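Local atomic coordinates of Cyclo(L-tyrosyl-L-tyrosyl) synthase (Mycobacterium tuberculosis, PDB entry 2X9Q), a protein that probably catalyses the ATP-independent condensation of two L-tyrosyl-tRNA(Tyr) molecules to cyclo(L-tyrosyl-L-tyrosyl), an intermediate in mycocyclosin biosynthesis. Residues Arg54-Thr59 against Gln72-His77; Phe110-Phe115 against Leu244-Ser249; Val120-Ser125 against Arg138-Asn143; Gln201-Arg206 against Leu259-Tyr264. All coordinates share one frame; numbering follows the deposited sequence.

Interaction 1 of 4, residues Arg54-Thr59 against Gln72-His77; sequences RIPEAT and QCQIIH
The contact of Pro56 and Thr59 with Gln74 and His77 is sparse and made by van der Waals touches at two points. At the first, Pro56 CB lies 3.8 Å from Gln74 NE2, so the ring carbon meets the amide end of the glutamine. Gln74 gets there by a stretched chain: CG stands opposite the backbone N (chi1 179°) and the next torsion is also extended. At the second, the methyl CG2 of Thr59 approaches the imidazole of His77 at its edge, near the ring plane, 4.0 Å from CE1. These two side chains come from opposite directions.

The polar bonds run within the helix or to outside partners. His77 N donates to Cys73 O at 3.0 Å, a helical bond that fixes the backbone carrying the imidazole. The ring itself is held through NE2 by Gln61 OE1, which limits its rotation. Gln74 and His77 are three residues apart and therefore share one helix face.

The contact joins the first strand of the sheet to the first helix. Thr59 opens strand 59-61 and pairs through its backbone with Val66 of strand 64-68. Helix 71-79 follows that strand, and Pro68 and Val66 touch Gln74 and His77, respectively.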
loop_
_atom_site.group_PDB
_atom_site.type_symbol
_atom_site.label_atom_id
_atom_site.label_comp_id
_atom_site.label_asym_id
_atom_site.label_seq_id
_atom_site.Cartn_x
_atom_site.Cartn_y
_atom_site.Cartn_z
ATOM N N ARG A 54 -17.458 -5.593 14.698
ATOM C CA ARG A 54 -17.330 -7.030 14.447
ATOM C C ARG A 54 -16.040 -7.245 13.608
ATOM O O ARG A 54 -16.121 -7.584 12.427
ATOM C CB ARG A 54 -18.609 -7.602 13.781
ATOM C CG ARG A 54 -19.156 -8.967 14.332
ATOM C CD ARG A 54 -20.627 -9.251 13.878
ATOM N NE ARG A 54 -21.070 -8.320 12.816
ATOM C CZ ARG A 54 -22.303 -8.231 12.276
ATOM N NH1 ARG A 54 -23.297 -9.025 12.692
ATOM N NH2 ARG A 54 -22.556 -7.323 11.304
ATOM N N ILE A 55 -14.876 -6.997 14.222
ATOM C CA ILE A 55 -13.549 -7.247 13.652
ATOM C C ILE A 55 -13.504 -8.579 12.812
ATOM O O ILE A 55 -13.687 -9.661 13.352
ATOM C CB ILE A 55 -12.518 -7.293 14.818
ATOM C CG1 ILE A 55 -12.535 -5.927 15.553
ATOM C CG2 ILE A 55 -11.105 -7.640 14.314
ATOM C CD1 ILE A 55 -11.968 -5.985 16.973
ATOM N N PRO A 56 -13.297 -8.494 11.482
ATOM C CA PRO A 56 -13.226 -9.765 10.744
ATOM C C PRO A 56 -12.011 -10.583 11.179
ATOM O O PRO A 56 -10.963 -10.051 11.624
ATOM C CB PRO A 56 -13.054 -9.312 9.276
ATOM C CG PRO A 56 -13.640 -7.946 9.247
ATOM C CD PRO A 56 -13.250 -7.330 10.576
ATOM N N GLU A 57 -12.144 -11.883 11.099
ATOM C CA GLU A 57 -10.956 -12.702 11.330
ATOM C C GLU A 57 -10.495 -13.122 9.937
ATOM O O GLU A 57 -11.208 -12.868 8.940
ATOM C CB GLU A 57 -11.314 -13.933 12.167
ATOM C CG GLU A 57 -11.934 -13.612 13.541
ATOM C CD GLU A 57 -12.840 -14.760 14.043
ATOM O OE1 GLU A 57 -13.805 -15.169 13.324
ATOM O OE2 GLU A 57 -12.562 -15.272 15.160
ATOM N N ALA A 58 -9.344 -13.792 9.908
ATOM C CA ALA A 58 -8.655 -14.183 8.707
ATOM C C ALA A 58 -9.354 -15.378 8.036
ATOM O O ALA A 58 -9.808 -16.304 8.712
ATOM C CB ALA A 58 -7.213 -14.517 9.045
ATOM N N THR A 59 -9.469 -15.332 6.706
ATOM C CA THR A 59 -9.891 -16.491 5.951
ATOM C C THR A 59 -8.645 -17.062 5.165
ATOM O O THR A 59 -7.857 -16.293 4.580
ATOM C CB THR A 59 -11.223 -16.213 5.142
ATOM O OG1 THR A 59 -11.409 -17.228 4.140
ATOM C CG2 THR A 59 -11.209 -14.955 4.419
ATOM N N GLN A 72 -16.807 -3.979 6.210
ATOM C CA GLN A 72 -17.098 -3.549 4.850
ATOM C C GLN A 72 -15.949 -3.930 3.853
ATOM O O GLN A 72 -16.207 -4.251 2.693
ATOM C CB GLN A 72 -17.293 -2.034 4.838
ATOM C CG GLN A 72 -18.648 -1.692 5.610
ATOM C CD GLN A 72 -18.970 -0.223 5.694
ATOM O OE1 GLN A 72 -19.836 0.147 6.473
ATOM N NE2 GLN A 72 -18.337 0.629 4.867
ATOM N N CYS A 73 -14.713 -3.970 4.371
ATOM C CA CYS A 73 -13.576 -4.467 3.569
ATOM C C CYS A 73 -13.849 -5.926 3.240
ATOM O O CYS A 73 -13.392 -6.402 2.241
ATOM C CB CYS A 73 -12.260 -4.442 4.405
ATOM S SG CYS A 73 -11.774 -2.673 4.850
ATOM N N GLN A 74 -14.478 -6.658 4.143
ATOM C CA GLN A 74 -14.724 -8.058 3.817
ATOM C C GLN A 74 -15.714 -8.238 2.705
ATOM O O GLN A 74 -15.607 -9.212 1.938
ATOM C CB GLN A 74 -15.175 -8.804 5.040
ATOM C CG GLN A 74 -15.472 -10.304 4.775
ATOM C CD GLN A 74 -16.148 -10.905 5.913
ATOM O OE1 GLN A 74 -17.375 -11.087 5.862
ATOM N NE2 GLN A 74 -15.379 -11.222 7.014
ATOM N N ILE A 75 -16.737 -7.358 2.642
ATOM C CA ILE A 75 -17.631 -7.344 1.502
ATOM C C ILE A 75 -16.855 -7.084 0.214
ATOM O O ILE A 75 -17.086 -7.742 -0.838
ATOM C CB ILE A 75 -18.781 -6.284 1.701
ATOM C CG1 ILE A 75 -19.755 -6.809 2.800
ATOM C CG2 ILE A 75 -19.511 -6.108 0.374
ATOM C CD1 ILE A 75 -20.696 -5.838 3.161
ATOM N N ILE A 76 -15.944 -6.091 0.246
ATOM C CA ILE A 76 -15.152 -5.812 -0.976
ATOM C C ILE A 76 -14.247 -6.993 -1.430
ATOM O O ILE A 76 -14.103 -7.276 -2.644
ATOM C CB ILE A 76 -14.351 -4.501 -0.703
ATOM C CG1 ILE A 76 -15.359 -3.313 -0.730
ATOM C CG2 ILE A 76 -13.272 -4.345 -1.734
ATOM C CD1 ILE A 76 -14.806 -1.917 -0.039
ATOM N N HIS A 77 -13.642 -7.659 -0.459
ATOM C CA HIS A 77 -12.860 -8.844 -0.719
ATOM C C HIS A 77 -13.735 -9.859 -1.443
ATOM O O HIS A 77 -13.313 -10.407 -2.464
ATOM C CB HIS A 77 -12.418 -9.469 0.615
ATOM C CG HIS A 77 -11.641 -10.759 0.473
ATOM N ND1 HIS A 77 -11.665 -11.727 1.447
ATOM C CD2 HIS A 77 -10.914 -11.283 -0.563
ATOM C CE1 HIS A 77 -10.908 -12.753 1.074
ATOM N NE2 HIS A 77 -10.492 -12.540 -0.168
#

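Interaction 2 of 4, residues Phe110-Phe115 against Leu244-Ser249; sequences FDRVDF and LGVPSS
Asp114 OD2 is gripped by two groups and touched by a third. Arg112 NH2 forms a salt bridge to it at 3.1 Å, His82 NE2 is hydrogen-bonded to it, and Leu244 CD1 lies 3.7 Å away. The setting is the Rossmann-like fold that this family shares with class I tRNA synthetases. Asp114 and Arg112 project from the same face of parallel strand 112-117, and His82 belongs to the adjacent strand 82-87. The other carboxylate oxygen, OD1, is bridged to Arg168 of strand 165-169. With two arginines and a histidine around it, the buried carboxylate is probably kept ionised.

Residues 244-249 pass over this polar cluster as the link from helix 220-244 to strand 249-253. Leu244 comes at Asp114 from the opposite direction. Gly245, with positive phi, turns the chain out of the helix. Val246 then meets Arg112 at about a right angle. The arginine chain bends at chi3 (140°), which brings the guanidinium against the linker, where NH1 is near both Leu244 O and Val246 CG1. Val246 CG1 touches Arg112 NH1 obliquely at 3.7 Å and the aliphatic Arg112 CD at 4.1 Å. Arg112 NH1 lies 3.5 Å from the carbonyl Leu244 O.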
loop_
_atom_site.group_PDB
_atom_site.type_symbol
_atom_site.label_atom_id
_atom_site.label_comp_id
_atom_site.label_asym_id
_atom_site.label_seq_id
_atom_site.Cartn_x
_atom_site.Cartn_y
_atom_site.Cartn_z
ATOM N N PHE A 110 -9.600 -12.404 -7.625
ATOM C CA PHE A 110 -10.038 -11.086 -8.141
ATOM C C PHE A 110 -10.089 -11.070 -9.662
ATOM O O PHE A 110 -9.214 -11.680 -10.285
ATOM C CB PHE A 110 -9.048 -9.983 -7.653
ATOM C CG PHE A 110 -8.910 -9.937 -6.166
ATOM C CD1 PHE A 110 -9.770 -9.163 -5.429
ATOM C CD2 PHE A 110 -7.997 -10.741 -5.512
ATOM C CE1 PHE A 110 -9.686 -9.130 -4.015
ATOM C CE2 PHE A 110 -7.929 -10.775 -4.105
ATOM C CZ PHE A 110 -8.731 -9.969 -3.355
ATOM N N ASP A 111 -10.978 -10.283 -10.269
ATOM C CA ASP A 111 -10.955 -10.191 -11.720
ATOM C C ASP A 111 -9.662 -9.598 -12.261
ATOM O O ASP A 111 -9.199 -9.933 -13.368
ATOM C CB ASP A 111 -12.125 -9.428 -12.299
ATOM C CG ASP A 111 -13.484 -10.129 -11.995
ATOM O OD1 ASP A 111 -13.505 -11.337 -11.657
ATOM O OD2 ASP A 111 -14.485 -9.403 -11.985
ATOM N N ARG A 112 -9.079 -8.673 -11.496
ATOM C CA ARG A 112 -7.902 -7.978 -11.984
ATOM C C ARG A 112 -6.974 -7.719 -10.771
ATOM O O ARG A 112 -7.479 -7.539 -9.648
ATOM C CB ARG A 112 -8.433 -6.700 -12.614
ATOM C CG ARG A 112 -7.514 -6.040 -13.554
ATOM C CD ARG A 112 -7.881 -4.517 -13.821
ATOM N NE ARG A 112 -6.620 -3.754 -13.867
ATOM C CZ ARG A 112 -6.486 -2.454 -14.111
ATOM N NH1 ARG A 112 -7.554 -1.675 -14.349
ATOM N NH2 ARG A 112 -5.246 -1.940 -14.147
ATOM N N VAL A 113 -5.646 -7.749 -10.964
ATOM C CA VAL A 113 -4.686 -7.615 -9.853
ATOM C C VAL A 113 -3.578 -6.693 -10.299
ATOM O O VAL A 113 -2.998 -6.897 -11.410
ATOM C CB VAL A 113 -4.056 -8.937 -9.434
ATOM C CG1 VAL A 113 -2.937 -8.704 -8.337
ATOM C CG2 VAL A 113 -5.097 -9.930 -8.952
ATOM N N ASP A 114 -3.257 -5.678 -9.500
ATOM C CA ASP A 114 -2.120 -4.748 -9.857
ATOM C C ASP A 114 -1.076 -4.811 -8.730
ATOM O O ASP A 114 -1.430 -4.557 -7.542
ATOM C CB ASP A 114 -2.573 -3.314 -10.029
ATOM C CG ASP A 114 -3.235 -3.062 -11.368
ATOM O OD1 ASP A 114 -2.506 -2.776 -12.337
ATOM O OD2 ASP A 114 -4.440 -3.228 -11.493
ATOM N N PHE A 115 0.149 -5.241 -9.053
ATOM C CA PHE A 115 1.239 -5.170 -8.123
ATOM C C PHE A 115 1.675 -3.729 -8.310
ATOM O O PHE A 115 1.762 -3.283 -9.461
ATOM C CB PHE A 115 2.441 -6.017 -8.609
ATOM C CG PHE A 115 2.367 -7.443 -8.291
ATOM C CD1 PHE A 115 2.565 -7.862 -6.997
ATOM C CD2 PHE A 115 2.094 -8.390 -9.304
ATOM C CE1 PHE A 115 2.572 -9.220 -6.662
ATOM C CE2 PHE A 115 2.056 -9.758 -8.981
ATOM C CZ PHE A 115 2.314 -10.168 -7.665
ATOM N N LEU A 244 -7.836 3.639 -10.932
ATOM C CA LEU A 244 -7.700 2.525 -11.888
ATOM C C LEU A 244 -8.995 2.219 -12.660
ATOM O O LEU A 244 -8.982 1.379 -13.528
ATOM C CB LEU A 244 -7.206 1.266 -11.180
ATOM C CG LEU A 244 -5.748 1.365 -10.680
ATOM C CD1 LEU A 244 -5.357 0.077 -9.980
ATOM C CD2 LEU A 244 -4.823 1.640 -11.881
ATOM N N GLY A 245 -10.110 2.872 -12.314
ATOM C CA GLY A 245 -11.417 2.636 -12.954
ATOM C C GLY A 245 -11.937 1.226 -12.759
ATOM O O GLY A 245 -12.368 0.625 -13.750
ATOM N N VAL A 246 -11.899 0.664 -11.532
ATOM C CA VAL A 246 -12.395 -0.672 -11.264
ATOM C C VAL A 246 -13.606 -0.470 -10.291
ATOM O O VAL A 246 -13.752 0.614 -9.742
ATOM C CB VAL A 246 -11.304 -1.553 -10.624
ATOM C CG1 VAL A 246 -10.189 -1.863 -11.713
ATOM C CG2 VAL A 246 -10.727 -0.841 -9.370
ATOM N N PRO A 247 -14.512 -1.455 -10.178
ATOM C CA PRO A 247 -15.719 -1.218 -9.354
ATOM C C PRO A 247 -15.405 -1.080 -7.853
ATOM O O PRO A 247 -16.044 -0.273 -7.143
ATOM C CB PRO A 247 -16.588 -2.523 -9.600
ATOM C CG PRO A 247 -16.187 -2.893 -11.064
ATOM C CD PRO A 247 -14.687 -2.588 -11.137
ATOM N N SER A 248 -14.447 -1.885 -7.369
ATOM C CA SER A 248 -14.066 -1.809 -5.946
ATOM C C SER A 248 -12.667 -2.367 -5.877
ATOM O O SER A 248 -12.187 -2.983 -6.859
ATOM C CB SER A 248 -14.989 -2.627 -5.090
ATOM O OG SER A 248 -14.921 -4.012 -5.365
ATOM N N SER A 249 -11.980 -2.178 -4.759
ATOM C CA SER A 249 -10.621 -2.710 -4.756
ATOM C C SER A 249 -10.206 -2.971 -3.332
ATOM O O SER A 249 -10.539 -2.154 -2.437
ATOM C CB SER A 249 -9.610 -1.732 -5.478
ATOM O OG SER A 249 -8.255 -2.279 -5.318
#

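Interaction 3 of 4, residues Val120-Ser125 against Arg138-Asn143; sequences VHVAES and RKAVKN
Ala140 points its methyl group at the first turn of helix 122-128, where it meets Val122 and Ala123. The CA atoms of Ala123 and Ala140 are only 5.0 Å apart, a close approach that small side chains permit. Ala140 CB presses on the backbone itself, 3.6 Å from Ala123 N. Ala123 CB lies 3.9 Å from Ala140 CB. Val122 closes in with one branch: a chi1 of 179° swings CG1 to the far side from its own amide nitrogen, and Val122 CG1 reaches Ala140 CB at 3.8 Å.

The turn that receives the methyl is firmly tied. His121, at the N-cap position, offers its carbonyl O to both Ser125 N and Ser125 OG. Ser125 OG to His121 O is short, 2.6 Å, and in the carbonyl plane. Asn143 ND2 is bonded to Tyr126 OH, which adds a polar tie between the two helices.

Val122 also borders the probable substrate site, its side chain about 4 Å from that of Tyr229 at nearest atoms. Lys139, a candidate for aminoacyl-tRNA binding, sits next to Ala140, but its ammonium end is turned from the contact. Helix 122-128 is thus packed between the long helix 133-158 and helix 220-244, whose Val225 touches Ser125.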
loop_
_atom_site.group_PDB
_atom_site.type_symbol
_atom_site.label_atom_id
_atom_site.label_comp_id
_atom_site.label_asym_id
_atom_site.label_seq_id
_atom_site.Cartn_x
_atom_site.Cartn_y
_atom_site.Cartn_z
ATOM N N VAL A 120 9.356 5.857 -4.809
ATOM C CA VAL A 120 9.443 7.291 -4.506
ATOM C C VAL A 120 9.769 7.389 -3.011
ATOM O O VAL A 120 9.348 6.516 -2.223
ATOM C CB VAL A 120 8.088 8.023 -4.781
ATOM C CG1 VAL A 120 7.956 8.313 -6.333
ATOM C CG2 VAL A 120 6.893 7.210 -4.180
ATOM N N HIS A 121 10.541 8.413 -2.633
ATOM C CA HIS A 121 11.007 8.604 -1.264
ATOM C C HIS A 121 11.854 7.466 -0.707
ATOM O O HIS A 121 12.025 7.414 0.519
ATOM C CB HIS A 121 9.840 8.971 -0.270
ATOM C CG HIS A 121 9.010 10.116 -0.780
ATOM N ND1 HIS A 121 9.465 11.412 -0.779
ATOM C CD2 HIS A 121 7.783 10.141 -1.359
ATOM C CE1 HIS A 121 8.548 12.202 -1.323
ATOM N NE2 HIS A 121 7.540 11.445 -1.719
ATOM N N VAL A 122 12.355 6.573 -1.577
ATOM C CA VAL A 122 13.238 5.489 -1.140
ATOM C C VAL A 122 14.660 5.980 -0.793
ATOM O O VAL A 122 15.196 5.727 0.297
ATOM C CB VAL A 122 13.235 4.331 -2.192
ATOM C CG1 VAL A 122 14.182 3.217 -1.746
ATOM C CG2 VAL A 122 11.775 3.805 -2.247
ATOM N N ALA A 123 15.263 6.713 -1.690
ATOM C CA ALA A 123 16.612 7.332 -1.419
ATOM C C ALA A 123 16.480 8.232 -0.165
ATOM O O ALA A 123 17.340 8.266 0.691
ATOM C CB ALA A 123 17.038 8.241 -2.649
ATOM N N GLU A 124 15.424 9.027 -0.098
ATOM C CA GLU A 124 15.256 9.915 1.096
ATOM C C GLU A 124 15.202 9.170 2.415
ATOM O O GLU A 124 15.701 9.679 3.410
ATOM C CB GLU A 124 14.024 10.831 0.946
ATOM C CG GLU A 124 14.211 11.844 -0.181
ATOM C CD GLU A 124 13.909 11.300 -1.689
ATOM O OE1 GLU A 124 13.758 10.065 -2.060
ATOM O OE2 GLU A 124 13.809 12.202 -2.553
ATOM N N SER A 125 14.555 8.000 2.441
ATOM C CA SER A 125 14.511 7.209 3.636
ATOM C C SER A 125 15.865 6.684 4.006
ATOM O O SER A 125 16.161 6.542 5.196
ATOM C CB SER A 125 13.579 5.938 3.474
ATOM O OG SER A 125 12.365 6.386 2.889
ATOM N N ARG A 138 22.341 5.380 -4.701
ATOM C CA ARG A 138 22.855 4.143 -5.292
ATOM C C ARG A 138 21.979 2.941 -4.834
ATOM O O ARG A 138 21.625 2.093 -5.656
ATOM C CB ARG A 138 24.317 3.881 -4.883
ATOM C CG ARG A 138 24.939 2.697 -5.628
ATOM C CD ARG A 138 26.381 2.381 -5.105
ATOM N NE ARG A 138 26.371 1.765 -3.746
ATOM C CZ ARG A 138 26.068 0.490 -3.526
ATOM N NH1 ARG A 138 25.774 -0.368 -4.555
ATOM N NH2 ARG A 138 26.086 0.043 -2.303
ATOM N N LYS A 139 21.716 2.877 -3.527
ATOM C CA LYS A 139 21.011 1.722 -2.921
ATOM C C LYS A 139 19.560 1.719 -3.338
ATOM O O LYS A 139 19.023 0.647 -3.548
ATOM C CB LYS A 139 21.033 1.760 -1.392
ATOM C CG LYS A 139 22.297 1.177 -0.761
ATOM C CD LYS A 139 22.686 1.820 0.590
ATOM C CE LYS A 139 22.059 1.189 1.836
ATOM N NZ LYS A 139 23.254 1.146 2.800
ATOM N N ALA A 140 18.935 2.904 -3.414
ATOM C CA ALA A 140 17.529 3.041 -3.908
ATOM C C ALA A 140 17.452 2.503 -5.333
ATOM O O ALA A 140 16.554 1.691 -5.655
ATOM C CB ALA A 140 17.070 4.511 -3.868
ATOM N N VAL A 141 18.401 2.925 -6.198
ATOM C CA VAL A 141 18.390 2.478 -7.606
ATOM C C VAL A 141 18.517 0.963 -7.656
ATOM O O VAL A 141 17.708 0.259 -8.268
ATOM C CB VAL A 141 19.493 3.187 -8.473
ATOM C CG1 VAL A 141 19.599 2.415 -9.858
ATOM C CG2 VAL A 141 19.097 4.648 -8.745
ATOM N N LYS A 142 19.462 0.422 -6.899
ATOM C CA LYS A 142 19.611 -1.011 -6.850
ATOM C C LYS A 142 18.373 -1.761 -6.328
ATOM O O LYS A 142 17.995 -2.796 -6.909
ATOM C CB LYS A 142 20.842 -1.375 -5.965
ATOM C CG LYS A 142 21.094 -2.810 -5.936
ATOM C CD LYS A 142 22.199 -3.351 -4.956
ATOM C CE LYS A 142 22.248 -2.641 -3.643
ATOM N NZ LYS A 142 21.306 -3.303 -2.734
ATOM N N ASN A 143 17.788 -1.297 -5.224
ATOM C CA ASN A 143 16.672 -2.004 -4.634
ATOM C C ASN A 143 15.418 -1.891 -5.483
ATOM O O ASN A 143 14.609 -2.845 -5.556
ATOM C CB ASN A 143 16.460 -1.464 -3.209
ATOM C CG ASN A 143 17.552 -1.956 -2.234
ATOM O OD1 ASN A 143 18.301 -2.828 -2.572
ATOM N ND2 ASN A 143 17.620 -1.380 -1.046
#

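Interaction 4 of 4, residues Gln201-Arg206 against Leu259-Tyr264; sequences QDLVRR and LAEMLY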
loop_
_atom_site.group_PDB
_atom_site.type_symbol
_atom_site.label_atom_id
_atom_site.label_comp_id
_atom_site.label_asym_id
_atom_site.label_seq_id
_atom_site.Cartn_x
_atom_site.Cartn_y
_atom_site.Cartn_z
ATOM N N GLN A 201 0.736 12.078 12.757
ATOM C CA GLN A 201 2.144 11.966 13.260
ATOM C C GLN A 201 2.260 10.893 14.307
ATOM O O GLN A 201 3.287 10.207 14.352
ATOM C CB GLN A 201 2.699 13.211 13.989
ATOM C CG GLN A 201 2.823 14.415 13.213
ATOM C CD GLN A 201 4.108 14.448 12.388
ATOM O OE1 GLN A 201 5.190 13.868 12.743
ATOM N NE2 GLN A 201 3.994 15.113 11.264
ATOM N N ASP A 202 1.233 10.749 15.191
ATOM C CA ASP A 202 1.306 9.715 16.179
ATOM C C ASP A 202 1.384 8.364 15.441
ATOM O O ASP A 202 2.137 7.470 15.840
ATOM C CB ASP A 202 0.066 9.709 17.126
ATOM C CG ASP A 202 0.349 8.928 18.409
ATOM O OD1 ASP A 202 1.262 9.359 19.170
ATOM O OD2 ASP A 202 -0.296 7.887 18.658
ATOM N N LEU A 203 0.519 8.182 14.434
ATOM C CA LEU A 203 0.475 6.914 13.642
ATOM C C LEU A 203 1.822 6.717 12.928
ATOM O O LEU A 203 2.328 5.642 12.934
ATOM C CB LEU A 203 -0.731 6.958 12.643
ATOM C CG LEU A 203 -2.089 6.770 13.357
ATOM C CD1 LEU A 203 -3.298 6.984 12.456
ATOM C CD2 LEU A 203 -2.285 5.437 14.136
ATOM N N VAL A 204 2.466 7.767 12.440
ATOM C CA VAL A 204 3.791 7.584 11.891
ATOM C C VAL A 204 4.785 7.115 12.942
ATOM O O VAL A 204 5.540 6.212 12.652
ATOM C CB VAL A 204 4.260 8.857 11.192
ATOM C CG1 VAL A 204 5.808 8.967 11.053
ATOM C CG2 VAL A 204 3.539 8.925 9.803
ATOM N N ARG A 205 4.828 7.752 14.134
ATOM C CA ARG A 205 5.785 7.383 15.171
ATOM C C ARG A 205 5.520 5.959 15.618
ATOM O O ARG A 205 6.492 5.224 15.843
ATOM C CB ARG A 205 5.757 8.332 16.378
ATOM C CG ARG A 205 6.217 9.737 16.017
ATOM C CD ARG A 205 5.896 10.766 17.131
ATOM N NE ARG A 205 6.387 12.082 16.698
ATOM C CZ ARG A 205 5.871 13.257 16.993
ATOM N NH1 ARG A 205 4.747 13.357 17.732
ATOM N NH2 ARG A 205 6.466 14.363 16.502
ATOM N N ARG A 206 4.241 5.542 15.740
ATOM C CA ARG A 206 3.973 4.148 16.117
ATOM C C ARG A 206 4.588 3.185 15.059
ATOM O O ARG A 206 5.271 2.223 15.397
ATOM C CB ARG A 206 2.492 3.805 16.224
ATOM C CG ARG A 206 1.753 4.251 17.514
ATOM C CD ARG A 206 2.527 4.163 18.828
ATOM N NE ARG A 206 2.550 5.516 19.387
ATOM C CZ ARG A 206 3.644 6.271 19.567
ATOM N NH1 ARG A 206 3.501 7.512 20.068
ATOM N NH2 ARG A 206 4.875 5.787 19.280
ATOM N N LEU A 259 -2.060 4.335 8.531
ATOM C CA LEU A 259 -3.212 5.229 8.611
ATOM C C LEU A 259 -4.577 4.496 8.588
ATOM O O LEU A 259 -5.639 5.159 8.614
ATOM C CB LEU A 259 -3.167 6.235 7.477
ATOM C CG LEU A 259 -1.947 7.189 7.577
ATOM C CD1 LEU A 259 -2.255 8.215 6.608
ATOM C CD2 LEU A 259 -1.775 7.920 8.999
ATOM N N ALA A 260 -4.560 3.164 8.506
ATOM C CA ALA A 260 -5.839 2.406 8.462
ATOM C C ALA A 260 -6.866 2.788 9.492
ATOM O O ALA A 260 -8.041 2.901 9.183
ATOM C CB ALA A 260 -5.605 0.882 8.503
ATOM N N GLU A 261 -6.433 3.021 10.724
ATOM C CA GLU A 261 -7.303 3.348 11.802
ATOM C C GLU A 261 -8.084 4.607 11.538
ATOM O O GLU A 261 -9.189 4.797 12.077
ATOM C CB GLU A 261 -6.401 3.485 13.088
ATOM C CG GLU A 261 -7.128 3.978 14.277
ATOM C CD GLU A 261 -6.126 4.239 15.449
ATOM O OE1 GLU A 261 -5.613 3.265 15.976
ATOM O OE2 GLU A 261 -5.859 5.416 15.766
HETATM N N MSE A 262 -7.526 5.524 10.750
HETATM C CA MSE A 262 -8.268 6.725 10.355
HETATM C C MSE A 262 -9.090 6.504 9.050
HETATM O O MSE A 262 -10.305 6.819 8.985
HETATM C CB MSE A 262 -7.290 7.888 10.077
HETATM C CG MSE A 262 -7.998 9.130 9.643
HETATM SE SE MSE A 262 -6.744 10.585 9.347
HETATM C CE MSE A 262 -6.232 10.865 11.256
ATOM N N LEU A 263 -8.415 6.004 7.988
ATOM C CA LEU A 263 -9.021 5.981 6.637
ATOM C C LEU A 263 -10.239 5.053 6.559
ATOM O O LEU A 263 -11.179 5.318 5.772
ATOM C CB LEU A 263 -8.009 5.472 5.622
ATOM C CG LEU A 263 -6.669 6.219 5.510
ATOM C CD1 LEU A 263 -6.018 5.854 4.156
ATOM C CD2 LEU A 263 -6.897 7.698 5.669
ATOM N N TYR A 264 -10.218 3.980 7.352
ATOM C CA TYR A 264 -11.345 2.992 7.355
ATOM C C TYR A 264 -12.264 3.094 8.609
ATOM O O TYR A 264 -12.939 2.117 8.968
ATOM C CB TYR A 264 -10.817 1.496 7.165
ATOM C CG TYR A 264 -9.931 1.427 5.928
ATOM C CD1 TYR A 264 -10.491 1.438 4.630
ATOM C CD2 TYR A 264 -8.514 1.406 6.027
ATOM C CE1 TYR A 264 -9.673 1.491 3.487
ATOM C CE2 TYR A 264 -7.727 1.432 4.891
ATOM C CZ TYR A 264 -8.309 1.501 3.634
ATOM O OH TYR A 264 -7.521 1.455 2.520
#
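The carboxylate of Glu261 meets Leu203 through OE2, which lies 3.9 Å from the branch CD2. The other flat groups lie off the contact. The Tyr264 ring has Leu263 CB over one face, 4.0 Å above the plane and toward the rim, and Ala260 CB at its edge, in plane. The Arg206 guanidinium carries Asp202 O off-centre over one face, while Arg206 NH1 makes a salt bridge with Asp202 OD1 at 3.0 Å, a weak hydrogen bond by its angle. The Arg205 guanidinium has Gln201 CB over one face and is salt-bridged to Glu223.

Leu203 carries the contact. It is a single apolar residue set between two partners, one branch to each. Leu203 CD1 meets Leu259 CD2 at 3.9 Å, and Leu203 CB is equally near that same methyl. The two leucines cross obliquely. Glu261 reaches CD2 along an extended chain.

Leu259 precedes the short helix 260-263, and its carbonyl O accepts from both Met262 N and Leu263 N. Its side chain also packs on Ile230, a probable substrate-site residue. Met262 of the short helix touches helix 194-210, while helix 220-244 meets Leu259 and Val204, and strand 276-283 touches Ala260 and Tyr264.

In the fold
The four contacts are spread over one mixed sheet and the helices that pack on it. Along the chain, interaction 1 comes first. Interaction 2 spans the longest separation, with interaction 3 wholly between its two segments, and it crosses interaction 4. Interactions 1 and 2 have centres about 17 Å apart and touch: Ile76 packs on Ser248 and Ser249, and His77 on Phe110. Interaction 3 is remote from interaction 1, about 34 Å between centres and on the opposite side of the chain's centre. Interactions 2, 3 and 4 all meet helix 220-244, interaction 2 at its far end, away from the probable substrate-binding residues 229-233. Interactions 1 and 2 lie away from the annotated sites.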